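PDB 5HMQ: 3-dehydroshikimate dehydratase from Pseudomonas putida, which catalyses the metal-dependent dehydration of 3-dehydroshikimate to protocatechuate, a shared intermediate in the breakdown of quinate and shikimate. Local coordinates for residues R5-K19 against F28-Y41. Numbering follows the deposited sequence.
Sequences RSIATVSLSGTLPEK and FDGVEIFENDLLYY
Strands 6-8 and 30-34 run parallel, their axes 18° apart, and Glu32 pairs with Ala8 by bonding the residues on either side of it: Glu32 N donates to Ile7 O and Glu32 O accepts from Thr9 N at 3.0 Å. Before this pairing, Arg5 O accepts from both Asp29 N and Gly30 N, while Asp29 OD2 takes Arg5 N on its anti lone pair (3.0 Å, 170° at the hydrogen). Ile7 CG2 stands over the centre of the Phe28 ring, 3.6 Å from its centroid, a CH-pi contact. Where the strands end, Thr9 OG1 donates to Asp37 OD2 (2.6 Å) and accepts from Phe34 N, so two bonds grip the hydroxyl; chi1 of 52° holds it between the backbone N and carbonyl carbon. The other carboxylate oxygen, Asp37 OD1, meets Lys19 NZ at 3.0 Å in a salt bridge, from above the carboxylate plane. The extended lysine also donates to Thr9 O and Leu12 O, tying helix 16-25 to the turn before it. Val10 CG2 lies over one face of the Phe34 ring, and Leu16 CD2 touches Leu38 CD2 (3.9 Å) and Tyr41 CB. This first beta-alpha-beta unit of the TIM barrel brings Glu32 beside the metal ligand Gln193, to which it hydrogen-bonds, as it does to Ser239. Strand 238-240 flanks strand 6-8, strand 58-66 flanks 30-34, and helices 252-276 and 45-55 pack against Phe28 and Leu16, respectively.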
ATOM      1  N   ARG C   5       4.438  19.557  19.031  1.00 47.39           N
ATOM      2  CA  ARG C   5       4.525  18.302  18.300  1.00 46.72           C
ATOM      3  C   ARG C   5       4.692  18.594  16.816  1.00 46.00           C
ATOM      4  O   ARG C   5       3.857  19.277  16.216  1.00 44.04           O
ATOM      5  CB  ARG C   5       3.283  17.447  18.554  1.00 45.59           C
ATOM      6  CG  ARG C   5       3.091  17.106  20.020  1.00 44.02           C
ATOM      7  CD  ARG C   5       1.892  16.210  20.236  1.00 44.02           C
ATOM      8  NE  ARG C   5       1.590  16.051  21.655  1.00 47.13           N
ATOM      9  CZ  ARG C   5       0.507  16.551  22.241  1.00 46.47           C
ATOM     10  NH1 ARG C   5      -0.380  17.229  21.525  1.00 45.21           N
ATOM     11  NH2 ARG C   5       0.302  16.365  23.537  1.00 45.91           N
ATOM     12  N   SER C   6       5.759  18.074  16.223  1.00 41.83           N
ATOM     13  CA  SER C   6       6.038  18.306  14.815  1.00 42.31           C
ATOM     14  C   SER C   6       6.319  16.970  14.132  1.00 41.51           C
ATOM     15  O   SER C   6       6.448  15.922  14.777  1.00 42.62           O
ATOM     16  CB  SER C   6       7.226  19.274  14.630  1.00 45.23           C
ATOM     17  OG  SER C   6       8.351  18.859  15.377  1.00 53.61           O
ATOM     18  N   ILE C   7       6.391  17.006  12.806  1.00 40.93           N
ATOM     19  CA  ILE C   7       6.743  15.837  12.010  1.00 42.26           C
ATOM     20  C   ILE C   7       7.461  16.313  10.755  1.00 41.25           C
ATOM     21  O   ILE C   7       7.085  17.324  10.155  1.00 42.44           O
ATOM     22  CB  ILE C   7       5.494  14.989  11.674  1.00 42.53           C
ATOM     23  CG1 ILE C   7       5.866  13.808  10.763  1.00 39.88           C
ATOM     24  CG2 ILE C   7       4.408  15.846  11.051  1.00 41.10           C
ATOM     25  CD1 ILE C   7       4.717  12.837  10.539  1.00 41.53           C
ATOM     26  N   ALA C   8       8.517  15.596  10.373  1.00 40.96           N
ATOM     27  CA  ALA C   8       9.249  15.945   9.160  1.00 41.21           C
ATOM     28  C   ALA C   8       8.439  15.571   7.922  1.00 42.20           C
ATOM     29  O   ALA C   8       7.772  14.533   7.886  1.00 41.30           O
ATOM     30  CB  ALA C   8      10.609  15.250   9.131  1.00 38.36           C
ATOM     31  N   THR C   9       8.494  16.433   6.904  1.00 41.91           N
ATOM     32  CA  THR C   9       7.738  16.179   5.680  1.00 42.41           C
ATOM     33  C   THR C   9       8.213  14.920   4.969  1.00 41.47           C
ATOM     34  O   THR C   9       7.445  14.305   4.220  1.00 41.22           O
ATOM     35  CB  THR C   9       7.827  17.380   4.738  1.00 37.88           C
ATOM     36  OG1 THR C   9       9.200  17.732   4.539  1.00 39.58           O
ATOM     37  CG2 THR C   9       7.068  18.563   5.296  1.00 37.37           C
ATOM     38  N   VAL C  10       9.470  14.524   5.178  1.00 41.66           N
ATOM     39  CA  VAL C  10       9.977  13.300   4.570  1.00 43.58           C
ATOM     40  C   VAL C  10       9.254  12.064   5.099  1.00 44.27           C
ATOM     41  O   VAL C  10       9.343  10.990   4.496  1.00 46.57           O
ATOM     42  CB  VAL C  10      11.504  13.198   4.784  1.00 44.91           C
ATOM     43  CG1 VAL C  10      11.826  12.779   6.210  1.00 42.44           C
ATOM     44  CG2 VAL C  10      12.134  12.252   3.766  1.00 44.36           C
ATOM     45  N   SER C  11       8.524  12.192   6.211  1.00 45.37           N
ATOM     46  CA  SER C  11       7.769  11.078   6.773  1.00 43.74           C
ATOM     47  C   SER C  11       6.484  10.781   6.012  1.00 44.64           C
ATOM     48  O   SER C  11       5.841   9.764   6.292  1.00 44.82           O
ATOM     49  CB  SER C  11       7.435  11.354   8.244  1.00 43.05           C
ATOM     50  OG  SER C  11       8.602  11.670   8.984  1.00 45.62           O
ATOM     51  N   LEU C  12       6.097  11.633   5.069  1.00 45.23           N
ATOM     52  CA  LEU C  12       4.860  11.483   4.322  1.00 45.01           C
ATOM     53  C   LEU C  12       5.162  11.475   2.830  1.00 46.02           C
ATOM     54  O   LEU C  12       6.273  11.787   2.394  1.00 48.10           O
ATOM     55  CB  LEU C  12       3.872  12.610   4.649  1.00 45.94           C
ATOM     56  CG  LEU C  12       3.575  12.897   6.120  1.00 46.24           C
ATOM     57  CD1 LEU C  12       2.683  14.126   6.250  1.00 44.00           C
ATOM     58  CD2 LEU C  12       2.938  11.694   6.789  1.00 45.94           C
ATOM     59  N   SER C  13       4.162  11.083   2.049  1.00 47.73           N
ATOM     60  CA  SER C  13       4.197  11.204   0.600  1.00 48.03           C
ATOM     61  C   SER C  13       3.195  12.259   0.149  1.00 47.81           C
ATOM     62  O   SER C  13       2.301  12.658   0.901  1.00 49.41           O
ATOM     63  CB  SER C  13       3.897   9.860  -0.074  1.00 50.24           C
ATOM     64  OG  SER C  13       2.574   9.435   0.200  1.00 51.91           O
ATOM     65  N   GLY C  14       3.350  12.706  -1.089  1.00 45.36           N
ATOM     66  CA  GLY C  14       2.462  13.686  -1.681  1.00 44.03           C
ATOM     67  C   GLY C  14       3.173  14.988  -1.990  1.00 42.82           C
ATOM     68  O   GLY C  14       4.373  15.149  -1.766  1.00 43.34           O
ATOM     69  N   THR C  15       2.399  15.927  -2.527  1.00 44.20           N
ATOM     70  CA  THR C  15       2.902  17.274  -2.746  1.00 45.84           C
ATOM     71  C   THR C  15       3.108  17.972  -1.406  1.00 46.38           C
ATOM     72  O   THR C  15       2.514  17.604  -0.389  1.00 46.92           O
ATOM     73  CB  THR C  15       1.924  18.091  -3.586  1.00 42.76           C
ATOM     74  OG1 THR C  15       0.794  18.444  -2.784  1.00 42.85           O
ATOM     75  CG2 THR C  15       1.422  17.257  -4.747  1.00 38.97           C
ATOM     76  N   LEU C  16       3.954  19.002  -1.413  1.00 45.24           N
ATOM     77  CA  LEU C  16       4.171  19.773  -0.189  1.00 43.02           C
ATOM     78  C   LEU C  16       2.883  20.368   0.368  1.00 41.34           C
ATOM     79  O   LEU C  16       2.663  20.264   1.587  1.00 43.04           O
ATOM     80  CB  LEU C  16       5.231  20.854  -0.433  1.00 40.93           C
ATOM     81  CG  LEU C  16       5.657  21.633   0.813  1.00 41.75           C
ATOM     82  CD1 LEU C  16       6.036  20.686   1.947  1.00 41.19           C
ATOM     83  CD2 LEU C  16       6.808  22.571   0.489  1.00 41.87           C
ATOM     84  N   PRO C  17       1.995  20.981  -0.429  1.00 43.11           N
ATOM     85  CA  PRO C  17       0.720  21.444   0.148  1.00 43.44           C
ATOM     86  C   PRO C  17      -0.119  20.323   0.739  1.00 45.83           C
ATOM     87  O   PRO C  17      -0.755  20.515   1.783  1.00 45.62           O
ATOM     88  CB  PRO C  17       0.022  22.112  -1.044  1.00 41.33           C
ATOM     89  CG  PRO C  17       1.134  22.546  -1.923  1.00 41.97           C
ATOM     90  CD  PRO C  17       2.156  21.453  -1.818  1.00 41.06           C
ATOM     91  N   GLU C  18      -0.144  19.155   0.091  1.00 44.64           N
ATOM     92  CA  GLU C  18      -0.897  18.028   0.632  1.00 43.36           C
ATOM     93  C   GLU C  18      -0.333  17.586   1.976  1.00 43.22           C
ATOM     94  O   GLU C  18      -1.090  17.276   2.905  1.00 43.92           O
ATOM     95  CB  GLU C  18      -0.888  16.870  -0.366  1.00 47.89           C
ATOM     96  CG  GLU C  18      -1.857  17.041  -1.526  1.00 49.36           C
ATOM     97  CD  GLU C  18      -1.537  16.132  -2.699  1.00 50.05           C
ATOM     98  OE1 GLU C  18      -0.570  15.344  -2.600  1.00 47.32           O
ATOM     99  OE2 GLU C  18      -2.252  16.204  -3.722  1.00 50.94           O
ATOM    100  N   LYS C  19       0.997  17.551   2.099  1.00 40.66           N
ATOM    101  CA  LYS C  19       1.614  17.176   3.368  1.00 42.31           C
ATOM    102  C   LYS C  19       1.272  18.181   4.461  1.00 42.86           C
ATOM    103  O   LYS C  19       0.864  17.800   5.564  1.00 43.30           O
ATOM    104  CB  LYS C  19       3.130  17.054   3.207  1.00 40.44           C
ATOM    105  CG  LYS C  19       3.582  15.910   2.315  1.00 43.09           C
ATOM    106  CD  LYS C  19       5.103  15.818   2.257  1.00 45.08           C
ATOM    107  CE  LYS C  19       5.555  14.702   1.326  1.00 43.49           C
ATOM    108  NZ  LYS C  19       7.031  14.483   1.367  1.00 41.13           N
ATOM    109  N   PHE C  28      -0.978  18.373  14.503  1.00 40.54           N
ATOM    110  CA  PHE C  28       0.389  18.755  14.824  1.00 41.05           C
ATOM    111  C   PHE C  28       0.492  20.260  15.047  1.00 42.67           C
ATOM    112  O   PHE C  28      -0.302  21.047  14.522  1.00 42.09           O
ATOM    113  CB  PHE C  28       1.343  18.349  13.701  1.00 41.28           C
ATOM    114  CG  PHE C  28       1.645  16.882  13.654  1.00 42.43           C
ATOM    115  CD1 PHE C  28       2.668  16.347  14.419  1.00 41.27           C
ATOM    116  CD2 PHE C  28       0.918  16.040  12.830  1.00 41.35           C
ATOM    117  CE1 PHE C  28       2.952  14.995  14.371  1.00 42.87           C
ATOM    118  CE2 PHE C  28       1.198  14.689  12.778  1.00 42.73           C
ATOM    119  CZ  PHE C  28       2.217  14.166  13.550  1.00 40.31           C
ATOM    120  N   ASP C  29       1.495  20.656  15.828  1.00 41.36           N
ATOM    121  CA  ASP C  29       1.793  22.068  16.025  1.00 42.73           C
ATOM    122  C   ASP C  29       2.834  22.582  15.043  1.00 44.23           C
ATOM    123  O   ASP C  29       2.795  23.760  14.670  1.00 45.82           O
ATOM    124  CB  ASP C  29       2.289  22.316  17.454  1.00 43.82           C
ATOM    125  CG  ASP C  29       1.339  21.776  18.504  1.00 45.85           C
ATOM    126  OD1 ASP C  29       0.258  22.371  18.698  1.00 46.53           O
ATOM    127  OD2 ASP C  29       1.678  20.756  19.141  1.00 45.30           O
ATOM    128  N   GLY C  30       3.759  21.724  14.608  1.00 41.97           N
ATOM    129  CA  GLY C  30       4.880  22.153  13.799  1.00 43.06           C
ATOM    130  C   GLY C  30       5.216  21.145  12.718  1.00 43.85           C
ATOM    131  O   GLY C  30       4.612  20.074  12.627  1.00 41.54           O
ATOM    132  N   VAL C  31       6.187  21.519  11.889  1.00 39.58           N
ATOM    133  CA  VAL C  31       6.627  20.681  10.779  1.00 37.18           C
ATOM    134  C   VAL C  31       8.103  20.949  10.523  1.00 40.86           C
ATOM    135  O   VAL C  31       8.556  22.097  10.565  1.00 41.83           O
ATOM    136  CB  VAL C  31       5.779  20.934   9.512  1.00 39.66           C
ATOM    137  CG1 VAL C  31       5.716  22.422   9.193  1.00 41.27           C
ATOM    138  CG2 VAL C  31       6.338  20.165   8.334  1.00 41.19           C
ATOM    139  N   GLU C  32       8.859  19.880  10.272  1.00 41.25           N
ATOM    140  CA  GLU C  32      10.210  20.006   9.743  1.00 37.22           C
ATOM    141  C   GLU C  32      10.124  20.028   8.224  1.00 38.46           C
ATOM    142  O   GLU C  32       9.568  19.106   7.616  1.00 40.65           O
ATOM    143  CB  GLU C  32      11.118  18.862  10.197  1.00 36.25           C
ATOM    144  CG  GLU C  32      10.816  18.251  11.553  1.00 41.28           C
ATOM    145  CD  GLU C  32      11.740  17.076  11.868  1.00 46.60           C
ATOM    146  OE1 GLU C  32      12.780  16.933  11.187  1.00 45.72           O
ATOM    147  OE2 GLU C  32      11.430  16.293  12.789  1.00 44.22           O
ATOM    148  N   ILE C  33      10.647  21.087   7.613  1.00 39.57           N
ATOM    149  CA  ILE C  33      10.677  21.192   6.159  1.00 38.07           C
ATOM    150  C   ILE C  33      11.909  20.447   5.657  1.00 37.71           C
ATOM    151  O   ILE C  33      13.043  20.877   5.881  1.00 38.50           O
ATOM    152  CB  ILE C  33      10.674  22.650   5.692  1.00 35.49           C
ATOM    153  CG1 ILE C  33       9.333  23.306   6.020  1.00 37.00           C
ATOM    154  CG2 ILE C  33      10.942  22.729   4.200  1.00 35.36           C
ATOM    155  CD1 ILE C  33       8.178  22.787   5.189  1.00 36.65           C
ATOM    156  N   PHE C  34      11.686  19.319   4.991  1.00 41.25           N
ATOM    157  CA  PHE C  34      12.759  18.588   4.332  1.00 37.65           C
ATOM    158  C   PHE C  34      13.109  19.311   3.039  1.00 36.09           C
ATOM    159  O   PHE C  34      12.222  19.615   2.236  1.00 38.16           O
ATOM    160  CB  PHE C  34      12.314  17.148   4.061  1.00 40.48           C
ATOM    161  CG  PHE C  34      13.428  16.217   3.666  1.00 41.86           C
ATOM    162  CD1 PHE C  34      14.403  15.850   4.579  1.00 41.11           C
ATOM    163  CD2 PHE C  34      13.478  15.678   2.388  1.00 41.49           C
ATOM    164  CE1 PHE C  34      15.421  14.982   4.220  1.00 42.37           C
ATOM    165  CE2 PHE C  34      14.491  14.808   2.022  1.00 41.12           C
ATOM    166  CZ  PHE C  34      15.464  14.460   2.940  1.00 41.09           C
ATOM    167  N   GLU C  35      14.396  19.618   2.852  1.00 39.95           N
ATOM    168  CA  GLU C  35      14.791  20.505   1.760  1.00 38.60           C
ATOM    169  C   GLU C  35      14.378  19.950   0.402  1.00 41.45           C
ATOM    170  O   GLU C  35      13.985  20.712  -0.491  1.00 41.69           O
ATOM    171  CB  GLU C  35      16.300  20.748   1.782  1.00 38.48           C
ATOM    172  CG  GLU C  35      16.748  21.712   0.693  1.00 38.99           C
ATOM    173  CD  GLU C  35      18.206  22.096   0.798  1.00 40.81           C
ATOM    174  OE1 GLU C  35      18.991  21.305   1.360  1.00 43.34           O
ATOM    175  OE2 GLU C  35      18.565  23.189   0.310  1.00 43.67           O
ATOM    176  N   ASN C  36      14.469  18.630   0.220  1.00 43.71           N
ATOM    177  CA  ASN C  36      14.103  18.038  -1.064  1.00 41.03           C
ATOM    178  C   ASN C  36      12.643  18.304  -1.407  1.00 42.68           C
ATOM    179  O   ASN C  36      12.292  18.402  -2.587  1.00 41.92           O
ATOM    180  CB  ASN C  36      14.388  16.536  -1.059  1.00 45.10           C
ATOM    181  CG  ASN C  36      14.524  15.962  -2.460  1.00 46.33           C
ATOM    182  OD1 ASN C  36      15.173  16.551  -3.325  1.00 44.49           O
ATOM    183  ND2 ASN C  36      13.904  14.811  -2.692  1.00 50.75           N
ATOM    184  N   ASP C  37      11.780  18.418  -0.394  1.00 43.59           N
ATOM    185  CA  ASP C  37      10.378  18.738  -0.647  1.00 43.14           C
ATOM    186  C   ASP C  37      10.218  20.146  -1.209  1.00 42.43           C
ATOM    187  O   ASP C  37       9.364  20.379  -2.072  1.00 41.80           O
ATOM    188  CB  ASP C  37       9.564  18.574   0.635  1.00 44.16           C
ATOM    189  CG  ASP C  37       9.331  17.120   0.997  1.00 45.01           C
ATOM    190  OD1 ASP C  37       9.013  16.327   0.088  1.00 46.85           O
ATOM    191  OD2 ASP C  37       9.488  16.760   2.181  1.00 46.62           O
ATOM    192  N   LEU C  38      11.026  21.099  -0.732  1.00 42.75           N
ATOM    193  CA  LEU C  38      11.017  22.439  -1.316  1.00 43.53           C
ATOM    194  C   LEU C  38      11.454  22.407  -2.772  1.00 44.79           C
ATOM    195  O   LEU C  38      10.929  23.156  -3.605  1.00 44.01           O
ATOM    196  CB  LEU C  38      11.928  23.380  -0.526  1.00 43.50           C
ATOM    197  CG  LEU C  38      11.430  23.995   0.777  1.00 46.71           C
ATOM    198  CD1 LEU C  38      12.442  25.013   1.283  1.00 47.11           C
ATOM    199  CD2 LEU C  38      10.073  24.642   0.577  1.00 45.09           C
ATOM    200  N   LEU C  39      12.427  21.549  -3.093  1.00 47.26           N
ATOM    201  CA  LEU C  39      12.988  21.515  -4.439  1.00 46.62           C
ATOM    202  C   LEU C  39      11.934  21.145  -5.474  1.00 45.02           C
ATOM    203  O   LEU C  39      11.975  21.638  -6.607  1.00 43.81           O
ATOM    204  CB  LEU C  39      14.155  20.530  -4.474  1.00 46.60           C
ATOM    205  CG  LEU C  39      15.068  20.509  -5.694  1.00 45.80           C
ATOM    206  CD1 LEU C  39      15.749  21.858  -5.858  1.00 44.18           C
ATOM    207  CD2 LEU C  39      16.103  19.406  -5.538  1.00 40.46           C
ATOM    208  N   TYR C  40      10.986  20.288  -5.102  1.00 44.60           N
ATOM    209  CA  TYR C  40       9.924  19.850  -5.994  1.00 42.52           C
ATOM    210  C   TYR C  40       8.678  20.720  -5.915  1.00 45.12           C
ATOM    211  O   TYR C  40       7.763  20.538  -6.725  1.00 45.97           O
ATOM    212  CB  TYR C  40       9.564  18.393  -5.692  1.00 41.90           C
ATOM    213  CG  TYR C  40      10.596  17.408  -6.197  1.00 44.00           C
ATOM    214  CD1 TYR C  40      11.815  17.256  -5.550  1.00 43.06           C
ATOM    215  CD2 TYR C  40      10.346  16.622  -7.316  1.00 41.70           C
ATOM    216  CE1 TYR C  40      12.761  16.361  -6.006  1.00 43.56           C
ATOM    217  CE2 TYR C  40      11.284  15.719  -7.777  1.00 43.62           C
ATOM    218  CZ  TYR C  40      12.490  15.593  -7.119  1.00 43.83           C
ATOM    219  OH  TYR C  40      13.427  14.696  -7.577  1.00 45.53           O
ATOM    220  N   TYR C  41       8.616  21.650  -4.967  1.00 45.54           N
ATOM    221  CA  TYR C  41       7.466  22.536  -4.853  1.00 43.45           C
ATOM    222  C   TYR C  41       7.641  23.715  -5.800  1.00 42.61           C
ATOM    223  O   TYR C  41       8.672  24.396  -5.773  1.00 44.00           O
ATOM    224  CB  TYR C  41       7.309  23.014  -3.409  1.00 45.28           C
ATOM    225  CG  TYR C  41       6.219  24.041  -3.204  1.00 45.33           C
ATOM    226  CD1 TYR C  41       4.903  23.762  -3.547  1.00 42.20           C
ATOM    227  CD2 TYR C  41       6.504  25.284  -2.654  1.00 43.20           C
ATOM    228  CE1 TYR C  41       3.904  24.695  -3.359  1.00 45.93           C
ATOM    229  CE2 TYR C  41       5.510  26.222  -2.454  1.00 42.84           C
ATOM    230  CZ  TYR C  41       4.213  25.925  -2.813  1.00 46.89           C
ATOM    231  OH  TYR C  41       3.219  26.857  -2.622  1.00 45.57           O
TER
HETATM  232  O   HOH W   1      -0.263  18.766  18.863  1.00 39.72           O
HETATM  233  O   HOH W   2       6.431  17.317  -1.195  1.00 46.72           O